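Local coordinates for Cys-Gly metallodipeptidase DUG1 (Saccharomyces cerevisiae, PDB 4G1P), which hydrolyses the dipeptide Cys-Gly as a zinc- or manganese-dependent M20A peptidase and serves as the catalytic subunit of the glutathione-degrading GSH degradosomal complex, at residues S14-P17 against Q18-R22; E51-Q55 against S56-D60; M468-Y471 against L472-S476. All coordinates share one frame; numbering follows the deposited sequence.

Contact 1. Residues S14-P17 against Q18-R22; sequences SLKP and QFFSR
Leu15 and Phe19 meet at the start of helix 16-28, in the alpha/beta scaffold of this M20 peptidase, where a break in the helical run after helix 5-14 gives way to a new first turn. The Leu15 CB sits over the face of the Phe19 ring, 3.8 Å from its centroid, in a CH-pi contact. The CD1 branch of Leu15 also reaches Phe19 CZ. Gln18 CG packs 4.0 Å from Leu15 CD2. Leu15 O lies above the Phe19 ring, displaced toward its rim, and accepts the Phe19 N-H, N to O 3.0 Å. Gln18 N also bonds to Leu15 O, but weakly. On another side of the turn, Lys16 and Phe20 run side by side. The Lys16 chain bends at chi3 (51°), which brings CE to 4.1 Å from Phe20 CZ. Phe20 N bonds to Lys16 O at 2.9 Å, and Ser21 N to Pro17 O. Pro17 lacks an N-H, which costs nothing in a first turn.

Farther out, helix 458-477 covers the aromatic side, with Met465 on Phe19 and Ile458 on Phe20. Helix 135-154 adds Ala154 against Leu15, and its Asp150 OD2 forms a salt bridge with Arg22 NH1.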
loop_
_atom_site.group_PDB
_atom_site.type_symbol
_atom_site.label_atom_id
_atom_site.label_comp_id
_atom_site.label_asym_id
_atom_site.label_seq_id
_atom_site.Cartn_x
_atom_site.Cartn_y
_atom_site.Cartn_z
ATOM N N SER A 14 -11.492 -36.470 25.671
ATOM C CA SER A 14 -10.521 -37.517 25.369
ATOM C C SER A 14 -9.933 -37.367 23.984
ATOM O O SER A 14 -8.801 -37.770 23.742
ATOM C CB SER A 14 -11.172 -38.900 25.452
ATOM O OG SER A 14 -11.782 -39.091 26.709
ATOM N N LEU A 15 -10.722 -36.823 23.068
ATOM C CA LEU A 15 -10.334 -36.771 21.679
ATOM C C LEU A 15 -9.596 -35.471 21.326
ATOM O O LEU A 15 -9.252 -35.249 20.169
ATOM C CB LEU A 15 -11.557 -36.953 20.790
ATOM C CG LEU A 15 -12.241 -38.317 20.770
ATOM C CD1 LEU A 15 -13.354 -38.318 19.730
ATOM C CD2 LEU A 15 -11.239 -39.420 20.487
ATOM N N LYS A 16 -9.340 -34.627 22.324
ATOM C CA LYS A 16 -8.573 -33.399 22.107
ATOM C C LYS A 16 -7.271 -33.589 21.323
ATOM O O LYS A 16 -6.909 -32.724 20.513
ATOM C CB LYS A 16 -8.316 -32.649 23.418
ATOM C CG LYS A 16 -9.569 -31.964 23.965
ATOM C CD LYS A 16 -9.404 -31.595 25.428
ATOM C CE LYS A 16 -8.117 -30.819 25.662
ATOM N NZ LYS A 16 -7.998 -30.416 27.090
ATOM N N PRO A 17 -6.562 -34.711 21.551
ATOM C CA PRO A 17 -5.370 -34.905 20.715
ATOM C C PRO A 17 -5.657 -35.040 19.212
ATOM O O PRO A 17 -4.897 -34.472 18.419
ATOM C CB PRO A 17 -4.773 -36.190 21.275
ATOM C CG PRO A 17 -5.149 -36.152 22.704
ATOM C CD PRO A 17 -6.526 -35.579 22.742
ATOM N N GLN A 18 -6.700 -35.765 18.817
ATOM C CA GLN A 18 -6.959 -35.874 17.392
ATOM C C GLN A 18 -7.578 -34.591 16.859
ATOM O O GLN A 18 -7.295 -34.193 15.730
ATOM C CB GLN A 18 -7.740 -37.133 16.951
ATOM C CG GLN A 18 -8.447 -37.958 18.021
ATOM C CD GLN A 18 -7.493 -38.796 18.863
ATOM O OE1 GLN A 18 -7.181 -38.444 20.007
ATOM N NE2 GLN A 18 -7.034 -39.913 18.308
ATOM N N PHE A 19 -8.381 -33.923 17.681
ATOM C CA PHE A 19 -8.972 -32.655 17.276
ATOM C C PHE A 19 -7.874 -31.625 17.008
ATOM O O PHE A 19 -7.936 -30.893 16.021
ATOM C CB PHE A 19 -9.944 -32.114 18.330
ATOM C CG PHE A 19 -11.136 -32.996 18.584
ATOM C CD1 PHE A 19 -11.527 -33.952 17.663
ATOM C CD2 PHE A 19 -11.864 -32.867 19.749
ATOM C CE1 PHE A 19 -12.602 -34.764 17.899
ATOM C CE2 PHE A 19 -12.946 -33.668 19.986
ATOM C CZ PHE A 19 -13.320 -34.617 19.055
ATOM N N PHE A 20 -6.883 -31.582 17.896
ATOM C CA PHE A 20 -5.765 -30.662 17.786
ATOM C C PHE A 20 -5.008 -30.974 16.515
ATOM O O PHE A 20 -4.627 -30.087 15.751
ATOM C CB PHE A 20 -4.811 -30.828 18.968
ATOM C CG PHE A 20 -5.273 -30.169 20.238
ATOM C CD1 PHE A 20 -6.098 -29.057 20.209
ATOM C CD2 PHE A 20 -4.864 -30.659 21.478
ATOM C CE1 PHE A 20 -6.512 -28.455 21.405
ATOM C CE2 PHE A 20 -5.274 -30.063 22.673
ATOM C CZ PHE A 20 -6.093 -28.965 22.639
ATOM N N SER A 21 -4.784 -32.258 16.301
ATOM C CA SER A 21 -4.034 -32.692 15.152
ATOM C C SER A 21 -4.757 -32.279 13.872
ATOM O O SER A 21 -4.164 -31.690 12.958
ATOM C CB SER A 21 -3.844 -34.200 15.210
ATOM O OG SER A 21 -3.140 -34.649 14.070
ATOM N N ARG A 22 -6.044 -32.582 13.815
ATOM C CA ARG A 22 -6.849 -32.221 12.666
ATOM C C ARG A 22 -6.789 -30.713 12.430
ATOM O O ARG A 22 -6.616 -30.262 11.298
ATOM C CB ARG A 22 -8.282 -32.685 12.870
ATOM C CG ARG A 22 -9.261 -32.038 11.927
ATOM C CD ARG A 22 -10.677 -32.496 12.221
ATOM N NE ARG A 22 -10.917 -33.847 11.726
ATOM C CZ ARG A 22 -11.796 -34.692 12.246
ATOM N NH1 ARG A 22 -12.537 -34.341 13.290
ATOM N NH2 ARG A 22 -11.935 -35.892 11.712
#

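Contact 2. Residues E51-Q55 against S56-D60; sequences EQLSQ and SGFHD
Ser56 N donates to Gln52 O across 3.0 Å, with an N-H...O angle of 173°. This is the last regular i to i+4 bond of helix 39-55, at the C-terminal end of a helix that leads into a sheet strand. Ser56 then leaves helical geometry, and the chain turns away through Gly57. The next bond skips a residue: Phe58 N reaches back to Leu53 O at 3.2 Å. The donor stands above the carbonyl plane and not on a lone pair. This second bond ties the departing chain to the final helical turn.

The same two residues carry the apolar part. Leu53 CD1 sits almost over the centre of the Phe58 ring, 3.6 Å from the centroid and 9° off the ring normal. It is a CH-pi contact made by one methyl branch. Phe58 has CG anti to its carbonyl carbon (chi1 -69°), which swings the ring back over Leu53. Leu53 CB lies 4.0 Å from Phe58 CB, which extends the contact toward the backbone. Ser56 CB lies in the plane of the Phe58 ring, at its edge. Ser56 OG is held by Asp150 of helix 135-154.

The turn joins helix 39-55 to strand 61-64, an edge strand of the six-stranded sheet. Leu53 also packs on Ile84 and Ser86 of strand 83-88. Phe58 touches Val149 of helix 135-154, which packs beside the turn.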
loop_
_atom_site.group_PDB
_atom_site.type_symbol
_atom_site.label_atom_id
_atom_site.label_comp_id
_atom_site.label_asym_id
_atom_site.label_seq_id
_atom_site.Cartn_x
_atom_site.Cartn_y
_atom_site.Cartn_z
ATOM N N GLU A 51 -11.790 -34.892 2.980
ATOM C CA GLU A 51 -11.145 -36.088 3.511
ATOM C C GLU A 51 -11.514 -36.358 4.973
ATOM O O GLU A 51 -11.782 -37.507 5.353
ATOM C CB GLU A 51 -9.630 -35.992 3.367
ATOM C CG GLU A 51 -9.125 -36.410 2.012
ATOM C CD GLU A 51 -7.692 -35.973 1.759
ATOM O OE1 GLU A 51 -7.154 -35.182 2.573
ATOM O OE2 GLU A 51 -7.107 -36.416 0.741
ATOM N N GLN A 52 -11.527 -35.310 5.790
ATOM C CA GLN A 52 -11.974 -35.469 7.164
ATOM C C GLN A 52 -13.448 -35.885 7.222
ATOM O O GLN A 52 -13.830 -36.720 8.044
ATOM C CB GLN A 52 -11.771 -34.189 7.966
ATOM C CG GLN A 52 -10.344 -33.751 8.062
ATOM C CD GLN A 52 -9.463 -34.847 8.571
ATOM O OE1 GLN A 52 -9.556 -35.248 9.734
ATOM N NE2 GLN A 52 -8.600 -35.357 7.702
ATOM N N LEU A 53 -14.274 -35.291 6.365
ATOM C CA LEU A 53 -15.690 -35.633 6.336
ATOM C C LEU A 53 -15.829 -37.129 6.071
ATOM O O LEU A 53 -16.506 -37.857 6.803
ATOM C CB LEU A 53 -16.420 -34.832 5.255
ATOM C CG LEU A 53 -17.202 -33.566 5.639
ATOM C CD1 LEU A 53 -17.249 -33.352 7.148
ATOM C CD2 LEU A 53 -16.666 -32.340 4.919
ATOM N N SER A 54 -15.139 -37.578 5.035
ATOM C CA SER A 54 -15.240 -38.949 4.592
ATOM C C SER A 54 -14.702 -39.936 5.621
ATOM O O SER A 54 -15.273 -40.999 5.812
ATOM C CB SER A 54 -14.518 -39.109 3.264
ATOM O OG SER A 54 -14.579 -40.446 2.821
ATOM N N GLN A 55 -13.603 -39.591 6.283
ATOM C CA GLN A 55 -13.053 -40.467 7.319
ATOM C C GLN A 55 -14.003 -40.568 8.509
ATOM O O GLN A 55 -14.187 -41.628 9.065
ATOM C CB GLN A 55 -11.663 -40.010 7.761
ATOM C CG GLN A 55 -10.558 -40.285 6.734
ATOM C CD GLN A 55 -9.269 -39.515 7.034
ATOM O OE1 GLN A 55 -9.080 -38.996 8.139
ATOM N NE2 GLN A 55 -8.384 -39.430 6.043
ATOM N N SER A 56 -14.612 -39.461 8.898
ATOM C CA SER A 56 -15.735 -39.526 9.813
ATOM C C SER A 56 -16.893 -40.169 9.034
ATOM O O SER A 56 -16.702 -40.663 7.933
ATOM C CB SER A 56 -16.090 -38.131 10.337
ATOM O OG SER A 56 -15.013 -37.560 11.074
ATOM N N GLY A 57 -18.098 -40.192 9.555
ATOM C CA GLY A 57 -19.089 -40.968 8.828
ATOM C C GLY A 57 -19.788 -40.352 7.620
ATOM O O GLY A 57 -20.729 -40.954 7.100
ATOM N N PHE A 58 -19.357 -39.180 7.160
ATOM C CA PHE A 58 -20.179 -38.418 6.208
ATOM C C PHE A 58 -20.354 -39.085 4.846
ATOM O O PHE A 58 -19.488 -39.834 4.398
ATOM C CB PHE A 58 -19.642 -36.998 6.025
ATOM C CG PHE A 58 -19.806 -36.126 7.239
ATOM C CD1 PHE A 58 -18.982 -36.283 8.343
ATOM C CD2 PHE A 58 -20.778 -35.143 7.274
ATOM C CE1 PHE A 58 -19.132 -35.480 9.449
ATOM C CE2 PHE A 58 -20.930 -34.354 8.374
ATOM C CZ PHE A 58 -20.107 -34.518 9.462
ATOM N N HIS A 59 -21.478 -38.801 4.189
ATOM C CA HIS A 59 -21.749 -39.346 2.857
ATOM C C HIS A 59 -22.372 -38.301 1.931
ATOM O O HIS A 59 -22.695 -37.188 2.356
ATOM C CB HIS A 59 -22.691 -40.545 2.951
ATOM C CG HIS A 59 -24.072 -40.181 3.385
ATOM N ND1 HIS A 59 -24.428 -40.071 4.713
ATOM C CD2 HIS A 59 -25.178 -39.863 2.669
ATOM C CE1 HIS A 59 -25.700 -39.725 4.799
ATOM N NE2 HIS A 59 -26.178 -39.591 3.573
ATOM N N ASP A 60 -22.568 -38.687 0.673
ATOM C CA ASP A 60 -23.147 -37.806 -0.337
ATOM C C ASP A 60 -22.297 -36.541 -0.464
ATOM O O ASP A 60 -22.818 -35.437 -0.614
ATOM C CB ASP A 60 -24.609 -37.471 0.003
ATOM C CG ASP A 60 -25.385 -36.907 -1.186
ATOM O OD1 ASP A 60 -24.925 -37.065 -2.331
ATOM O OD2 ASP A 60 -26.465 -36.313 -0.978
#

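Contact 3. Residues M468-Y471 against L472-S476; sequences MAAY and LQYYS
Tyr471 and Leu472 are neighbours in the chain on helix 458-477, in a regular alpha-helical turn of the M20 catalytic domain, and their side chains cross at a slant. Leu472 CD2 touches Tyr471 CE2 at 3.6 Å, methyl against ring carbon. In Leu472, chi1 of -66° and an extended chi2 of 171° together set CD2 beside the tyrosine ring. One turn on, Tyr475 CB approaches Tyr471 CE1 obliquely at 4.3 Å.

The backbone keeps the i to i+4 pattern throughout. Leu472 N bonds to Met468 O at 3.1 Å, and Tyr475 N to Tyr471 O at 2.9 Å. Between them, Tyr474 N bonds to Ala470 O at 2.7 Å, and Gln473 N to Ala469 O. Ala470 CB packs loosely on Tyr474 CE2, 4.3 Å away. The phenol of Tyr471 is hydrogen-bonded to Gln398 of helix 397-410. An alanine in place of Tyr471 is likely to open a gap beside Leu472 CD2 and leave Gln398 without this partner.

Helices 397-410, 135-154 and 5-14 pack against this turn. Helix 397-410 places Ala405 on Ala470 and Ala401 on Tyr475. Helix 135-154 meets Met468 and Ala469. Helix 5-14 packs Leu5 and Phe9 on Ala470, so the chain's last long helix lies against its first.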
loop_
_atom_site.group_PDB
_atom_site.type_symbol
_atom_site.label_atom_id
_atom_site.label_comp_id
_atom_site.label_asym_id
_atom_site.label_seq_id
_atom_site.Cartn_x
_atom_site.Cartn_y
_atom_site.Cartn_z
ATOM N N MET A 468 -22.170 -27.193 21.076
ATOM C CA MET A 468 -22.727 -27.652 19.818
ATOM C C MET A 468 -23.384 -29.026 19.992
ATOM O O MET A 468 -24.441 -29.303 19.422
ATOM C CB MET A 468 -21.638 -27.730 18.744
ATOM C CG MET A 468 -21.072 -26.407 18.263
ATOM S SD MET A 468 -19.689 -26.780 17.155
ATOM C CE MET A 468 -19.421 -25.233 16.280
ATOM N N ALA A 469 -22.755 -29.896 20.769
ATOM C CA ALA A 469 -23.315 -31.223 20.987
ATOM C C ALA A 469 -24.662 -31.168 21.719
ATOM O O ALA A 469 -25.623 -31.830 21.333
ATOM C CB ALA A 469 -22.332 -32.081 21.758
ATOM N N ALA A 470 -24.739 -30.377 22.779
ATOM C CA ALA A 470 -25.968 -30.334 23.552
ATOM C C ALA A 470 -27.064 -29.657 22.746
ATOM O O ALA A 470 -28.226 -30.071 22.782
ATOM C CB ALA A 470 -25.759 -29.634 24.874
ATOM N N TYR A 471 -26.681 -28.625 22.005
ATOM C CA TYR A 471 -27.633 -27.933 21.146
ATOM C C TYR A 471 -28.287 -28.869 20.126
ATOM O O TYR A 471 -29.505 -28.866 19.992
ATOM C CB TYR A 471 -26.990 -26.725 20.458
ATOM C CG TYR A 471 -27.557 -26.472 19.103
ATOM C CD1 TYR A 471 -28.779 -25.847 18.949
ATOM C CD2 TYR A 471 -26.882 -26.881 17.967
ATOM C CE1 TYR A 471 -29.306 -25.631 17.699
ATOM C CE2 TYR A 471 -27.398 -26.671 16.723
ATOM C CZ TYR A 471 -28.608 -26.042 16.593
ATOM O OH TYR A 471 -29.124 -25.832 15.346
ATOM N N LEU A 472 -27.503 -29.672 19.416
ATOM C CA LEU A 472 -28.099 -30.643 18.497
ATOM C C LEU A 472 -29.015 -31.622 19.248
ATOM O O LEU A 472 -30.087 -31.983 18.774
ATOM C CB LEU A 472 -27.031 -31.406 17.698
ATOM C CG LEU A 472 -26.190 -30.602 16.695
ATOM C CD1 LEU A 472 -25.046 -31.430 16.141
ATOM C CD2 LEU A 472 -27.040 -30.084 15.552
ATOM N N GLN A 473 -28.585 -32.041 20.428
ATOM C CA GLN A 473 -29.355 -32.974 21.213
ATOM C C GLN A 473 -30.681 -32.356 21.647
ATOM O O GLN A 473 -31.751 -32.951 21.450
ATOM C CB GLN A 473 -28.557 -33.422 22.436
ATOM C CG GLN A 473 -29.308 -34.408 23.317
ATOM C CD GLN A 473 -29.718 -35.662 22.564
ATOM O OE1 GLN A 473 -28.892 -36.324 21.943
ATOM N NE2 GLN A 473 -30.998 -35.987 22.612
ATOM N N TYR A 474 -30.616 -31.166 22.233
ATOM C CA TYR A 474 -31.822 -30.530 22.737
ATOM C C TYR A 474 -32.772 -30.164 21.612
ATOM O O TYR A 474 -33.989 -30.343 21.732
ATOM C CB TYR A 474 -31.502 -29.294 23.554
ATOM C CG TYR A 474 -30.897 -29.598 24.892
ATOM C CD1 TYR A 474 -31.122 -30.818 25.520
ATOM C CD2 TYR A 474 -30.086 -28.670 25.526
ATOM C CE1 TYR A 474 -30.550 -31.098 26.761
ATOM C CE2 TYR A 474 -29.517 -28.934 26.753
ATOM C CZ TYR A 474 -29.749 -30.144 27.369
ATOM O OH TYR A 474 -29.162 -30.389 28.590
ATOM N N TYR A 475 -32.219 -29.641 20.524
ATOM C CA TYR A 475 -33.041 -29.305 19.383
ATOM C C TYR A 475 -33.820 -30.537 18.923
ATOM O O TYR A 475 -35.027 -30.455 18.670
ATOM C CB TYR A 475 -32.219 -28.691 18.243
ATOM C CG TYR A 475 -33.069 -28.381 17.040
ATOM C CD1 TYR A 475 -33.958 -27.319 17.055
ATOM C CD2 TYR A 475 -33.025 -29.182 15.907
ATOM C CE1 TYR A 475 -34.757 -27.045 15.972
ATOM C CE2 TYR A 475 -33.825 -28.913 14.814
ATOM C CZ TYR A 475 -34.685 -27.843 14.858
ATOM O OH TYR A 475 -35.478 -27.568 13.777
ATOM N N SER A 476 -33.148 -31.685 18.862
ATOM C CA SER A 476 -33.809 -32.930 18.461
ATOM C C SER A 476 -34.969 -33.301 19.391
ATOM O O SER A 476 -35.880 -34.026 18.991
ATOM C CB SER A 476 -32.815 -34.092 18.417
ATOM O OG SER A 476 -32.473 -34.520 19.723
#

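All three contacts are local turns in helices, or at a helix end. Contacts 1 and 2 touch directly: Arg22 NE lies 2.8 Å from Gln52 OE1, a probable hydrogen bond between helices 16-28 and 39-55. Their centres are about 17 Å apart. Contact 3 touches neither, and its centre is about 21 Å from each of the others. Helix 135-154 links all three, since it packs on side chains from every contact. Asp150 of that helix serves Arg22 and Ser56 together. Contacts 1 and 2 lie away from the annotated sites. Contact 3 comes nearer, with the Met468 side chain about 12 Å from a bound zinc ion.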